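Local coordinates for protein probable glutathione S-transferase 5 (Caenorhabditis elegans, PDB 1ZL9) that conjugates reduced glutathione to a wide range of exogenous and endogenous hydrophobic electrophiles, as a sigma-class glutathione transferase, at residues Ala161-Ser166 and Lys188-Pro193. Sequence-based numbering, arbitrary orientation.
Sequences AIAQHS and KIQAIP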
ATOM      1  N   ALA A 161     -14.326  -2.325   2.654  1.00 12.68           N
ATOM      2  CA  ALA A 161     -13.287  -2.778   3.586  1.00 13.46           C
ATOM      3  C   ALA A 161     -13.512  -2.190   4.986  1.00 12.60           C
ATOM      4  O   ALA A 161     -13.468  -2.922   6.006  1.00 11.48           O
ATOM      5  CB  ALA A 161     -11.845  -2.498   3.071  1.00 12.70           C
ATOM      6  N   ILE A 162     -13.814  -0.905   5.050  1.00 11.92           N
ATOM      7  CA  ILE A 162     -13.945  -0.278   6.350  1.00 11.50           C
ATOM      8  C   ILE A 162     -15.229  -0.748   7.040  1.00 11.50           C
ATOM      9  O   ILE A 162     -15.251  -1.005   8.225  1.00 12.06           O
ATOM     10  CB  ILE A 162     -13.916   1.279   6.188  1.00 11.22           C
ATOM     11  CG1 ILE A 162     -12.505   1.784   5.737  1.00 10.17           C
ATOM     12  CG2 ILE A 162     -14.353   1.955   7.423  1.00 12.14           C
ATOM     13  CD1 ILE A 162     -11.355   1.371   6.631  1.00 15.15           C
ATOM     14  N   ALA A 163     -16.338  -0.809   6.310  1.00 11.44           N
ATOM     15  CA  ALA A 163     -17.564  -1.346   6.885  1.00 12.44           C
ATOM     16  C   ALA A 163     -17.419  -2.746   7.412  1.00 13.16           C
ATOM     17  O   ALA A 163     -17.934  -3.063   8.473  1.00 12.57           O
ATOM     18  CB  ALA A 163     -18.731  -1.320   5.901  1.00 12.18           C
ATOM     19  N   GLN A 164     -16.653  -3.577   6.731  1.00 13.38           N
ATOM     20  CA  GLN A 164     -16.485  -4.957   7.193  1.00 14.26           C
ATOM     21  C   GLN A 164     -15.607  -5.006   8.484  1.00 15.38           C
ATOM     22  O   GLN A 164     -15.878  -5.757   9.421  1.00 13.70           O
ATOM     23  CB  GLN A 164     -15.823  -5.786   6.090  1.00 13.76           C
ATOM     24  CG  GLN A 164     -15.717  -7.284   6.476  1.00 14.48           C
ATOM     25  CD  GLN A 164     -17.030  -7.916   6.914  1.00 17.61           C
ATOM     26  OE1 GLN A 164     -17.218  -8.295   8.103  1.00 21.87           O
ATOM     27  NE2 GLN A 164     -17.952  -8.006   5.995  1.00 11.65           N
ATOM     28  N   HIS A 165     -14.609  -4.153   8.540  1.00 14.96           N
ATOM     29  CA  HIS A 165     -13.749  -4.035   9.764  1.00 16.52           C
ATOM     30  C   HIS A 165     -14.591  -3.539  10.960  1.00 15.53           C
ATOM     31  O   HIS A 165     -14.617  -4.140  12.025  1.00 14.03           O
ATOM     32  CB  HIS A 165     -12.538  -3.118   9.505  1.00 16.89           C
ATOM     33  CG  HIS A 165     -11.590  -3.030  10.678  1.00 24.08           C
ATOM     34  ND1 HIS A 165     -12.024  -2.873  11.960  1.00 40.13           N
ATOM     35  CD2 HIS A 165     -10.252  -3.132  10.776  1.00 37.03           C
ATOM     36  CE1 HIS A 165     -10.995  -2.816  12.789  1.00 36.13           C
ATOM     37  NE2 HIS A 165      -9.916  -2.977  12.104  1.00 27.07           N
ATOM     38  N   SER A 166     -15.367  -2.472  10.736  1.00 16.41           N
ATOM     39  CA  SER A 166     -16.254  -1.951  11.734  1.00 14.68           C
ATOM     40  C   SER A 166     -17.289  -2.978  12.225  1.00 15.38           C
ATOM     41  O   SER A 166     -17.514  -3.044  13.399  1.00 14.47           O
ATOM     42  CB  SER A 166     -16.966  -0.696  11.266  1.00 14.61           C
ATOM     43  OG  SER A 166     -16.070   0.355  10.982  1.00 14.28           O
ATOM     44  N   LYS A 188     -25.074   1.117   6.872  1.00 16.42           N
ATOM     45  CA  LYS A 188     -25.449   1.513   5.513  1.00 16.84           C
ATOM     46  C   LYS A 188     -24.808   0.593   4.403  1.00 16.27           C
ATOM     47  O   LYS A 188     -25.469   0.144   3.447  1.00 15.69           O
ATOM     48  CB  LYS A 188     -24.979   2.972   5.266  1.00 17.98           C
ATOM     49  CG  LYS A 188     -25.174   3.531   3.842  1.00 19.01           C
ATOM     50  CD  LYS A 188     -24.555   4.943   3.703  1.00 20.95           C
ATOM     51  CE  LYS A 188     -24.713   5.507   2.335  1.00 20.02           C
ATOM     52  NZ  LYS A 188     -26.127   5.432   1.827  1.00 21.05           N
ATOM     53  N   ILE A 189     -23.500   0.379   4.488  1.00 14.35           N
ATOM     54  CA  ILE A 189     -22.798  -0.347   3.436  1.00 13.35           C
ATOM     55  C   ILE A 189     -23.230  -1.842   3.494  1.00 13.84           C
ATOM     56  O   ILE A 189     -23.472  -2.479   2.476  1.00 14.07           O
ATOM     57  CB  ILE A 189     -21.272  -0.215   3.632  1.00 12.80           C
ATOM     58  CG1 ILE A 189     -20.789   1.217   3.517  1.00 15.45           C
ATOM     59  CG2 ILE A 189     -20.536  -1.110   2.600  1.00 12.69           C
ATOM     60  CD1 ILE A 189     -21.174   1.961   2.270  1.00 16.17           C
ATOM     61  N   GLN A 190     -23.372  -2.378   4.708  1.00 13.24           N
ATOM     62  CA  GLN A 190     -23.753  -3.783   4.895  1.00 15.08           C
ATOM     63  C   GLN A 190     -25.222  -4.152   4.590  1.00 15.50           C
ATOM     64  O   GLN A 190     -25.554  -5.337   4.428  1.00 14.93           O
ATOM     65  CB  GLN A 190     -23.286  -4.297   6.251  1.00 14.12           C
ATOM     66  CG  GLN A 190     -21.747  -4.139   6.426  1.00 17.07           C
ATOM     67  CD  GLN A 190     -20.973  -5.398   6.725  1.00 15.70           C
ATOM     68  OE1 GLN A 190     -19.892  -5.657   6.127  1.00 20.79           O
ATOM     69  NE2 GLN A 190     -21.434  -6.135   7.702  1.00 10.87           N
ATOM     70  N   ALA A 191     -26.061  -3.121   4.501  1.00 15.28           N
ATOM     71  CA  ALA A 191     -27.440  -3.238   3.998  1.00 15.62           C
ATOM     72  C   ALA A 191     -27.556  -3.187   2.454  1.00 15.75           C
ATOM     73  O   ALA A 191     -28.578  -3.538   1.927  1.00 15.69           O
ATOM     74  CB  ALA A 191     -28.364  -2.114   4.624  1.00 16.32           C
ATOM     75  N   ILE A 192     -26.518  -2.789   1.715  1.00 14.12           N
ATOM     76  CA  ILE A 192     -26.601  -2.861   0.262  1.00 13.78           C
ATOM     77  C   ILE A 192     -26.999  -4.280  -0.115  1.00 13.78           C
ATOM     78  O   ILE A 192     -26.386  -5.219   0.385  1.00 14.94           O
ATOM     79  CB  ILE A 192     -25.251  -2.413  -0.405  1.00 13.28           C
ATOM     80  CG1 ILE A 192     -25.012  -0.948  -0.094  1.00 15.07           C
ATOM     81  CG2 ILE A 192     -25.283  -2.731  -1.911  1.00 14.72           C
ATOM     82  CD1 ILE A 192     -23.629  -0.432  -0.449  1.00 18.50           C
ATOM     83  N   PRO A 193     -28.007  -4.493  -0.967  1.00 14.15           N
ATOM     84  CA  PRO A 193     -28.515  -5.866  -1.157  1.00 14.79           C
ATOM     85  C   PRO A 193     -27.504  -6.941  -1.491  1.00 14.15           C
ATOM     86  O   PRO A 193     -27.548  -8.002  -0.846  1.00 14.82           O
ATOM     87  CB  PRO A 193     -29.592  -5.658  -2.234  1.00 16.42           C
ATOM     88  CG  PRO A 193     -30.076  -4.250  -1.942  1.00 17.90           C
ATOM     89  CD  PRO A 193     -28.781  -3.517  -1.773  1.00 14.70           C
TER
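OE1 of Q190 approaches the side-chain amide of Q164, 3.0 Å from the atom modelled as Q164 NE2, though the Q164 amide is probably flipped in the model, so the atom label is doubtful. The same oxygen lies 3.6 Å from Q164 CA, close against the backbone of helix 157-171. The two side chains cross at about a right angle, with amide planes 63° apart, so the amides do not stack. CG of Q164 anti to the backbone N (chi1 -176°) and a bend at chi2 (53°), neither of which depends on the flip, bring the end of this side chain to Q190. Q190 is bent at chi2 as well, and its CG brushes the methyl of A163 at 4.2 Å.

The apolar half of the contact centres on that methyl. A163 CB meets I189 CB at 3.6 Å and I189 CG2 at 3.8 Å, set against the branch point of the isoleucine, whose side chain also touches D159 and L160 further back on the same helix as A163 and F149 in a loop. With only a methyl on one side, the backbones come close: the CA atoms of A163 and I189 are 6.3 Å apart. H185, one turn earlier, also touches A163, and A186 meets S166.

Past Q190 the chain turns, I192 N bonding to I189 O (3.2 Å), and I192 takes the N-cap position of helix 193-201. The contact thus joins helix 157-171 to the last turn of helix 180-191 inside the all-helical C-terminal domain of the transferase fold. On other faces of helix 157-171, I162 packs on F134 and L138 of helix 119-145, S166 OG hydrogen-bonds to Y135 OH, and the H165 ring meets Y100 of helix 84-112.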